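Local coordinates for protein fusion DH (Streptomyces sp. MJ635-86F5, PDB 6K97) that is an engineered fusion of the two halves of a split polyketide synthase dehydratase and probably dehydrates acyl intermediates during cremimycin biosynthesis, at residues L49-L54 with L112-V117; T101-S106 with V141-G146; C91-E96 with L279-V284. All blocks are in the same frame, centred on the assembly; numbering follows the deposited sequence.

Contact 1: L49-L54 with L112-V117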
loop_
_atom_site.group_PDB
_atom_site.type_symbol
_atom_site.label_atom_id
_atom_site.label_comp_id
_atom_site.label_asym_id
_atom_site.label_seq_id
_atom_site.Cartn_x
_atom_site.Cartn_y
_atom_site.Cartn_z
ATOM N N LEU A 49 1.340 -4.923 2.012
ATOM C CA LEU A 49 1.912 -3.606 2.350
ATOM C C LEU A 49 1.319 -3.179 3.691
ATOM O O LEU A 49 0.104 -3.240 3.861
ATOM C CB LEU A 49 1.581 -2.558 1.288
ATOM C CG LEU A 49 2.078 -1.134 1.616
ATOM C CD1 LEU A 49 3.607 -1.026 1.524
ATOM C CD2 LEU A 49 1.462 -0.057 0.736
ATOM N N PHE A 50 2.150 -2.764 4.638
ATOM C CA PHE A 50 1.657 -2.155 5.881
ATOM C C PHE A 50 2.209 -0.745 6.016
ATOM O O PHE A 50 3.371 -0.514 5.675
ATOM C CB PHE A 50 2.140 -2.936 7.060
ATOM C CG PHE A 50 1.818 -4.382 6.982
ATOM C CD1 PHE A 50 2.600 -5.235 6.264
ATOM C CD2 PHE A 50 0.718 -4.871 7.609
ATOM C CE1 PHE A 50 2.308 -6.583 6.208
ATOM C CE2 PHE A 50 0.396 -6.226 7.526
ATOM C CZ PHE A 50 1.198 -7.082 6.835
ATOM N N THR A 51 1.401 0.199 6.475
ATOM C CA THR A 51 1.889 1.582 6.577
ATOM C C THR A 51 1.512 2.211 7.896
ATOM O O THR A 51 0.517 1.822 8.527
ATOM C CB THR A 51 1.346 2.507 5.452
ATOM O OG1 THR A 51 -0.044 2.833 5.687
ATOM C CG2 THR A 51 1.466 1.838 4.097
ATOM N N GLY A 52 2.307 3.194 8.304
ATOM C CA GLY A 52 1.991 3.979 9.493
ATOM C C GLY A 52 2.812 5.234 9.544
ATOM O O GLY A 52 3.800 5.389 8.819
ATOM N N ARG A 53 2.387 6.137 10.411
ATOM C CA ARG A 53 3.088 7.393 10.643
ATOM C C ARG A 53 3.894 7.209 11.914
ATOM O O ARG A 53 3.373 6.715 12.915
ATOM C CB ARG A 53 2.090 8.546 10.825
ATOM C CG ARG A 53 2.752 9.910 10.984
ATOM C CD ARG A 53 1.726 11.037 11.047
ATOM N NE ARG A 53 2.393 12.340 11.095
ATOM C CZ ARG A 53 2.736 12.988 12.217
ATOM N NH1 ARG A 53 2.459 12.479 13.421
ATOM N NH2 ARG A 53 3.350 14.162 12.146
ATOM N N LEU A 54 5.158 7.618 11.881
ATOM C CA LEU A 54 5.999 7.537 13.055
ATOM C C LEU A 54 6.579 8.883 13.513
ATOM O O LEU A 54 7.478 9.457 12.885
ATOM C CB LEU A 54 7.097 6.551 12.784
ATOM C CG LEU A 54 7.871 6.096 14.005
ATOM C CD1 LEU A 54 6.980 5.766 15.185
ATOM C CD2 LEU A 54 8.642 4.879 13.566
ATOM N N LEU A 112 7.001 8.685 7.392
ATOM C CA LEU A 112 6.163 7.629 6.856
ATOM C C LEU A 112 6.911 6.311 7.006
ATOM O O LEU A 112 8.021 6.197 6.578
ATOM C CB LEU A 112 5.812 7.871 5.402
ATOM C CG LEU A 112 5.216 9.230 5.042
ATOM C CD1 LEU A 112 4.638 9.121 3.651
ATOM C CD2 LEU A 112 4.153 9.694 6.038
ATOM N N LEU A 113 6.276 5.326 7.600
ATOM C CA LEU A 113 6.851 4.003 7.853
ATOM C C LEU A 113 6.099 2.917 7.064
ATOM O O LEU A 113 4.845 2.852 7.065
ATOM C CB LEU A 113 6.699 3.705 9.340
ATOM C CG LEU A 113 7.307 2.395 9.764
ATOM C CD1 LEU A 113 8.817 2.375 9.551
ATOM C CD2 LEU A 113 6.941 2.118 11.233
ATOM N N GLN A 114 6.857 2.032 6.450
ATOM C CA GLN A 114 6.304 0.988 5.571
ATOM C C GLN A 114 7.002 -0.359 5.762
ATOM O O GLN A 114 8.225 -0.432 5.879
ATOM C CB GLN A 114 6.354 1.393 4.109
ATOM C CG GLN A 114 5.381 2.551 3.875
ATOM C CD GLN A 114 5.062 2.899 2.420
ATOM O OE1 GLN A 114 5.730 2.443 1.453
ATOM N NE2 GLN A 114 4.030 3.738 2.263
ATOM N N VAL A 115 6.201 -1.416 5.749
ATOM C CA VAL A 115 6.684 -2.761 5.680
ATOM C C VAL A 115 6.134 -3.377 4.425
ATOM O O VAL A 115 4.935 -3.391 4.237
ATOM C CB VAL A 115 6.187 -3.575 6.877
ATOM C CG1 VAL A 115 6.748 -4.984 6.801
ATOM C CG2 VAL A 115 6.570 -2.899 8.206
ATOM N N ALA A 116 7.002 -3.908 3.557
ATOM C CA ALA A 116 6.571 -4.624 2.360
ATOM C C ALA A 116 6.916 -6.097 2.452
ATOM O O ALA A 116 8.067 -6.459 2.765
ATOM C CB ALA A 116 7.216 -4.046 1.147
ATOM N N VAL A 117 5.924 -6.953 2.133
ATOM C CA VAL A 117 6.131 -8.371 2.035
ATOM C C VAL A 117 5.865 -8.922 0.617
ATOM O O VAL A 117 4.799 -8.697 0.016
ATOM C CB VAL A 117 5.205 -9.039 3.007
ATOM C CG1 VAL A 117 5.335 -10.548 2.935
ATOM C CG2 VAL A 117 5.515 -8.534 4.396
#
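F50 sets the rim of its ring against V115 and V117 of the neighbouring antiparallel strand. CD1 lies 4.0 Å from V115 CB, while CE1 reaches V117 CG2 at 4.2 Å near the ring plane. CG stands beside the backbone N, opposite the carbonyl carbon (chi1 -54°), and this turns the ring along the far strand; A85 and I88 of helix 75-88 pack on it too. Further along the same face, G52 has no side chain, and L113 runs its CB past the glycine carbonyl, 3.4 Å from G52 O. The L113 branch then lies alongside that of L54, both heading the same way, with CD2 of L113 and CD2 of L54 4.0 Å apart. The reverse face is mixed, with L49 and L112 beside T51 and Q114. T51 and Q114 extend side by side in one direction, the methyl CG2 of T51 resting 3.7 Å from Q114 NE2, and CD1 of L49 slants past OE1 of the same amide. The polar ends look beyond the pair: Q114 NE2 bonds to G28 O of the second subunit, Q114 OE1 takes a weak bond from R131 NE, and T51 OG1 bonds to L27 O of the second subunit and to T39 OG1. Between the two faces, the hydrogen-bonded pairs F50-V115 and G52-L113 supply four backbone bonds. F50 N donates to V115 O at 2.9 Å in a nearly straight bond (170° at the hydrogen); L113 N reaches G52 O at 2.8 Å. Both strands belong to the N-terminal part of the fusion, a hotdog fold whose sheet wraps helix 75-88. F50, L113 and V117 thus meet that helix, whereas the buried T51 hydroxyl and Q114 amide are satisfied partly within the chain and partly by backbone carbonyls of the second subunit, coupling this strand pair to dimer packing.

Contact 2: T101-S106 with V141-G146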
loop_
_atom_site.group_PDB
_atom_site.type_symbol
_atom_site.label_atom_id
_atom_site.label_comp_id
_atom_site.label_asym_id
_atom_site.label_seq_id
_atom_site.Cartn_x
_atom_site.Cartn_y
_atom_site.Cartn_z
ATOM N N THR A 101 20.571 1.114 7.836
ATOM C CA THR A 101 20.567 2.486 8.321
ATOM C C THR A 101 19.544 2.710 9.456
ATOM O O THR A 101 18.420 2.250 9.397
ATOM C CB THR A 101 20.283 3.435 7.129
ATOM O OG1 THR A 101 21.208 3.129 6.064
ATOM C CG2 THR A 101 20.480 4.936 7.510
ATOM N N PRO A 102 19.942 3.412 10.511
ATOM C CA PRO A 102 18.954 3.609 11.540
ATOM C C PRO A 102 17.897 4.601 11.141
ATOM O O PRO A 102 18.054 5.299 10.141
ATOM C CB PRO A 102 19.779 4.139 12.748
ATOM C CG PRO A 102 21.134 4.437 12.245
ATOM C CD PRO A 102 21.312 3.658 10.988
ATOM N N LEU A 103 16.836 4.620 11.934
ATOM C CA LEU A 103 15.744 5.531 11.778
ATOM C C LEU A 103 15.811 6.453 12.966
ATOM O O LEU A 103 15.602 6.030 14.085
ATOM C CB LEU A 103 14.439 4.766 11.789
ATOM C CG LEU A 103 13.288 5.540 11.163
ATOM C CD1 LEU A 103 12.065 4.616 11.007
ATOM C CD2 LEU A 103 12.959 6.698 12.020
ATOM N N VAL A 104 16.145 7.713 12.730
ATOM C CA VAL A 104 16.399 8.650 13.787
ATOM C C VAL A 104 15.101 9.348 14.056
ATOM O O VAL A 104 14.415 9.737 13.127
ATOM C CB VAL A 104 17.499 9.637 13.367
ATOM C CG1 VAL A 104 17.724 10.708 14.430
ATOM C CG2 VAL A 104 18.795 8.869 13.123
ATOM N N LEU A 105 14.740 9.491 15.324
ATOM C CA LEU A 105 13.525 10.225 15.694
ATOM C C LEU A 105 13.934 11.512 16.404
ATOM O O LEU A 105 14.946 11.537 17.133
ATOM C CB LEU A 105 12.659 9.402 16.614
ATOM C CG LEU A 105 12.084 8.105 16.041
ATOM C CD1 LEU A 105 11.545 7.190 17.118
ATOM C CD2 LEU A 105 11.022 8.357 15.018
ATOM N N SER A 106 13.147 12.559 16.173
ATOM C CA SER A 106 13.247 13.780 16.955
ATOM C C SER A 106 11.863 14.398 17.130
ATOM O O SER A 106 10.918 13.998 16.454
ATOM C CB SER A 106 14.200 14.772 16.284
ATOM O OG SER A 106 13.551 15.451 15.219
ATOM N N VAL A 141 14.397 5.284 2.778
ATOM C CA VAL A 141 15.582 4.742 3.394
ATOM C C VAL A 141 15.224 3.372 3.920
ATOM O O VAL A 141 14.233 3.229 4.609
ATOM C CB VAL A 141 16.044 5.610 4.559
ATOM C CG1 VAL A 141 17.289 5.021 5.197
ATOM C CG2 VAL A 141 16.280 7.040 4.077
ATOM N N GLU A 142 16.030 2.378 3.574
ATOM C CA GLU A 142 15.832 1.004 4.001
ATOM C C GLU A 142 16.505 0.787 5.368
ATOM O O GLU A 142 17.692 1.037 5.500
ATOM C CB GLU A 142 16.396 0.025 2.961
ATOM C CG GLU A 142 16.101 -1.434 3.346
ATOM C CD GLU A 142 16.481 -2.485 2.284
ATOM O OE1 GLU A 142 15.805 -2.555 1.233
ATOM O OE2 GLU A 142 17.444 -3.259 2.527
ATOM N N HIS A 143 15.717 0.392 6.375
ATOM C CA HIS A 143 16.231 0.124 7.706
ATOM C C HIS A 143 16.415 -1.372 7.979
ATOM O O HIS A 143 17.263 -1.776 8.759
ATOM C CB HIS A 143 15.272 0.712 8.754
ATOM C CG HIS A 143 14.973 2.164 8.549
ATOM N ND1 HIS A 143 15.950 3.128 8.578
ATOM C CD2 HIS A 143 13.812 2.807 8.250
ATOM C CE1 HIS A 143 15.402 4.308 8.326
ATOM N NE2 HIS A 143 14.105 4.136 8.111
ATOM N N ALA A 144 15.622 -2.214 7.328
ATOM C CA ALA A 144 15.749 -3.644 7.551
ATOM C C ALA A 144 15.243 -4.422 6.410
ATOM O O ALA A 144 14.343 -3.977 5.672
ATOM C CB ALA A 144 14.999 -4.055 8.799
ATOM N N ASP A 145 15.820 -5.604 6.236
ATOM C CA ASP A 145 15.201 -6.590 5.349
ATOM C C ASP A 145 15.497 -8.011 5.788
ATOM O O ASP A 145 16.334 -8.252 6.676
ATOM C CB ASP A 145 15.576 -6.325 3.889
ATOM C CG ASP A 145 17.000 -6.415 3.619
ATOM O OD1 ASP A 145 17.786 -6.845 4.481
ATOM O OD2 ASP A 145 17.347 -6.038 2.507
ATOM N N GLY A 146 14.798 -8.944 5.205
ATOM C CA GLY A 146 14.904 -10.330 5.655
ATOM C C GLY A 146 13.792 -11.144 5.043
ATOM O O GLY A 146 13.332 -10.872 3.942
#
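The ring of H143 takes hold of a backbone carbonyl from above: ND1 donates to T101 O over 2.7 Å, and although the oxygen lies in the plane of the imidazole, the nitrogen sits 43° out of the carbonyl plane, off the lone pairs. With CG placed beside the backbone N of H143 (chi1 -54°), the ring swings from the strand to the loop. L103 closes one face in a CH-pi contact, its CB 3.8 Å from the ring centroid, 15° off the normal and shifted toward the rim; its CG comes within 3.5 Å of H143 NE2. V141 O lies over the opposite face, offset toward the rim. Nearby, V141 and T101 cross at about a right angle, CG1 of V141 3.9 Å from T101 CB. H143 and A144 both face I130 of strand 126-134, forming a classic beta bulge at the root of this histidine. The contact ties the loop after strand 93-99 to strand 141-149 within the N-terminal hotdog. Since NE2 is hydrogen-bonded to S132 OG, bonds at both nitrogens and neighbours over both faces should restrict the ring's rotation, and the imidazole joins the loop carbonyl of T101 to strand 126-134, with T101-V141 packing alongside.

Contact 3: C91-E96 with L279-V284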
loop_
_atom_site.group_PDB
_atom_site.type_symbol
_atom_site.label_atom_id
_atom_site.label_comp_id
_atom_site.label_asym_id
_atom_site.label_seq_id
_atom_site.Cartn_x
_atom_site.Cartn_y
_atom_site.Cartn_z
ATOM N N CYS A 91 2.748 -16.520 8.491
ATOM C CA CYS A 91 4.072 -17.166 8.687
ATOM C C CYS A 91 4.447 -17.358 10.151
ATOM O O CYS A 91 4.240 -16.488 10.977
ATOM C CB CYS A 91 5.181 -16.375 7.990
ATOM S SG CYS A 91 4.954 -16.102 6.238
ATOM N N ASP A 92 5.074 -18.478 10.460
ATOM C CA ASP A 92 5.392 -18.853 11.870
ATOM C C ASP A 92 6.634 -18.206 12.437
ATOM O O ASP A 92 6.870 -18.236 13.636
ATOM C CB ASP A 92 5.592 -20.374 11.963
ATOM C CG ASP A 92 4.295 -21.173 11.709
ATOM O OD1 ASP A 92 3.184 -20.637 11.962
ATOM O OD2 ASP A 92 4.426 -22.344 11.269
ATOM N N GLU A 93 7.435 -17.587 11.593
ATOM C CA GLU A 93 8.803 -17.291 11.977
ATOM C C GLU A 93 9.333 -16.106 11.184
ATOM O O GLU A 93 8.991 -15.937 9.978
ATOM C CB GLU A 93 9.604 -18.522 11.619
ATOM C CG GLU A 93 11.044 -18.443 11.966
ATOM C CD GLU A 93 11.808 -19.702 11.632
ATOM O OE1 GLU A 93 12.205 -19.871 10.413
ATOM O OE2 GLU A 93 11.986 -20.491 12.594
ATOM N N ILE A 94 10.132 -15.266 11.837
ATOM C CA ILE A 94 11.040 -14.400 11.109
ATOM C C ILE A 94 12.256 -15.285 10.966
ATOM O O ILE A 94 12.838 -15.716 11.925
ATOM C CB ILE A 94 11.415 -13.134 11.861
ATOM C CG1 ILE A 94 10.174 -12.340 12.217
ATOM C CG2 ILE A 94 12.371 -12.276 11.054
ATOM C CD1 ILE A 94 10.472 -11.269 13.235
ATOM N N THR A 95 12.600 -15.588 9.737
ATOM C CA THR A 95 13.635 -16.542 9.446
ATOM C C THR A 95 14.928 -15.837 9.600
ATOM O O THR A 95 15.839 -16.360 10.179
ATOM C CB THR A 95 13.466 -17.127 8.024
ATOM O OG1 THR A 95 12.397 -18.071 8.080
ATOM C CG2 THR A 95 14.693 -17.864 7.583
ATOM N N GLU A 96 14.996 -14.618 9.095
ATOM C CA GLU A 96 16.238 -13.875 9.209
ATOM C C GLU A 96 15.922 -12.401 8.988
ATOM O O GLU A 96 15.027 -12.068 8.210
ATOM C CB GLU A 96 17.297 -14.526 8.249
ATOM C CG GLU A 96 18.174 -13.528 7.562
ATOM C CD GLU A 96 17.561 -13.019 6.298
ATOM O OE1 GLU A 96 16.543 -13.553 5.767
ATOM O OE2 GLU A 96 18.162 -12.047 5.838
ATOM N N LEU A 279 19.298 -10.982 13.184
ATOM C CA LEU A 279 18.549 -11.901 14.016
ATOM C C LEU A 279 18.192 -13.066 13.120
ATOM O O LEU A 279 17.981 -12.869 11.956
ATOM C CB LEU A 279 17.279 -11.223 14.552
ATOM C CG LEU A 279 17.508 -10.189 15.637
ATOM C CD1 LEU A 279 17.499 -8.795 15.064
ATOM C CD2 LEU A 279 16.460 -10.279 16.737
ATOM N N ARG A 280 18.080 -14.256 13.699
ATOM C CA ARG A 280 17.703 -15.495 13.001
ATOM C C ARG A 280 16.701 -16.287 13.822
ATOM O O ARG A 280 16.922 -16.500 15.021
ATOM C CB ARG A 280 18.894 -16.405 12.836
ATOM C CG ARG A 280 19.969 -15.921 11.895
ATOM C CD ARG A 280 21.199 -16.851 12.020
ATOM N NE ARG A 280 22.246 -16.409 11.109
ATOM C CZ ARG A 280 22.204 -16.570 9.786
ATOM N NH1 ARG A 280 23.199 -16.121 9.029
ATOM N NH2 ARG A 280 21.185 -17.180 9.203
ATOM N N ARG A 281 15.643 -16.770 13.161
ATOM C CA ARG A 281 14.689 -17.702 13.778
ATOM C C ARG A 281 13.972 -17.106 14.999
ATOM O O ARG A 281 14.038 -17.626 16.131
ATOM C CB ARG A 281 15.347 -19.066 14.071
ATOM C CG ARG A 281 15.474 -19.935 12.808
ATOM C CD ARG A 281 16.571 -21.023 12.825
ATOM N NE ARG A 281 16.890 -21.589 14.163
ATOM C CZ ARG A 281 18.044 -21.450 14.858
ATOM N NH1 ARG A 281 18.148 -22.055 16.043
ATOM N NH2 ARG A 281 19.095 -20.744 14.397
ATOM N N VAL A 282 13.291 -15.984 14.759
ATOM C CA VAL A 282 12.449 -15.361 15.790
ATOM C C VAL A 282 11.018 -15.920 15.664
ATOM O O VAL A 282 10.426 -15.825 14.605
ATOM C CB VAL A 282 12.395 -13.847 15.641
ATOM C CG1 VAL A 282 11.656 -13.260 16.790
ATOM C CG2 VAL A 282 13.787 -13.269 15.614
ATOM N N ARG A 283 10.540 -16.587 16.709
ATOM C CA ARG A 283 9.269 -17.298 16.713
ATOM C C ARG A 283 8.564 -16.909 17.993
ATOM O O ARG A 283 9.117 -17.088 19.058
ATOM C CB ARG A 283 9.508 -18.799 16.705
ATOM C CG ARG A 283 8.207 -19.612 16.554
ATOM C CD ARG A 283 8.391 -21.132 16.542
ATOM N NE ARG A 283 8.343 -21.662 15.170
ATOM C CZ ARG A 283 9.397 -21.755 14.358
ATOM N NH1 ARG A 283 10.608 -21.366 14.766
ATOM N NH2 ARG A 283 9.237 -22.222 13.130
ATOM N N VAL A 284 7.412 -16.249 17.880
ATOM C CA VAL A 284 6.604 -15.878 19.014
ATOM C C VAL A 284 5.492 -16.888 19.131
ATOM O O VAL A 284 4.818 -17.099 18.155
ATOM C CB VAL A 284 5.944 -14.550 18.811
ATOM C CG1 VAL A 284 5.044 -14.221 19.978
ATOM C CG2 VAL A 284 7.004 -13.490 18.706
#
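E93 OE2 is gripped by both terminal nitrogens of the R283 guanidinium: NH1 makes a salt bridge at 2.7 Å, and NH2 adds a weak bond at 3.3 Å. The two groups are not coplanar. NH1 meets the oxygen on its anti side, 24° out of the carboxylate plane, and the carboxylate and guanidinium planes are turned 78° apart, while D92 O and E93 CB lie over one guanidinium face. CG of E93 stands opposite its backbone N and the chain beyond is extended, which carries the acid to R283. From the same segment T95 OG1 donates at 3.0 Å to the other oxygen, E93 OE1, which accepts on its anti lone pair, and CG of R281 packs 3.5 Å from E93 OE2. On the reverse face I94 and V282 run side by side, their CB atoms 4.0 Å apart, and A82 and L83 of helix 75-88 adjoin I94. The backbones pair through I94 N and V282 O at 2.8 Å and the reciprocal bond. R281 and V282 both face I94, a G1 beta bulge; R281 N bonds to T95 O at 3.0 Å, standing 55° above the carbonyl plane. T95 and E96, in turn, both face S147 in a classic bulge. This antiparallel pair bridges the N-terminal and C-terminal parts of the engineered fusion, joining its two hotdogs edge to edge. Burial would penalise the carboxylate charge, which the R283 salt bridge and the T95 hydroxyl probably offset, and E93 thereby ties R283 of the C-terminal part to T95 of the N-terminal part.

In the fold
Along the chain the segments run 49-54, 91-96, 101-106, 112-117, 141-146 and 279-284, so contact 1 interleaves with both others, and contact 2 is nested within the loop closed by contact 3. Contacts 1 and 2 lie about 12 Å apart between centres and touch through L54, L103, L105 and L113, all in the N-terminal hotdog. Contact 3 lies about 19 Å from each of the others, between centres; strand 93-99 neighbours strand 141-149, and G146 packs on E96. Helix 75-88 backs contacts 1 and 3. Together they lead from the subunit interface, through the first hotdog, to its junction with the second hotdog in this engineered double-hotdog dehydratase.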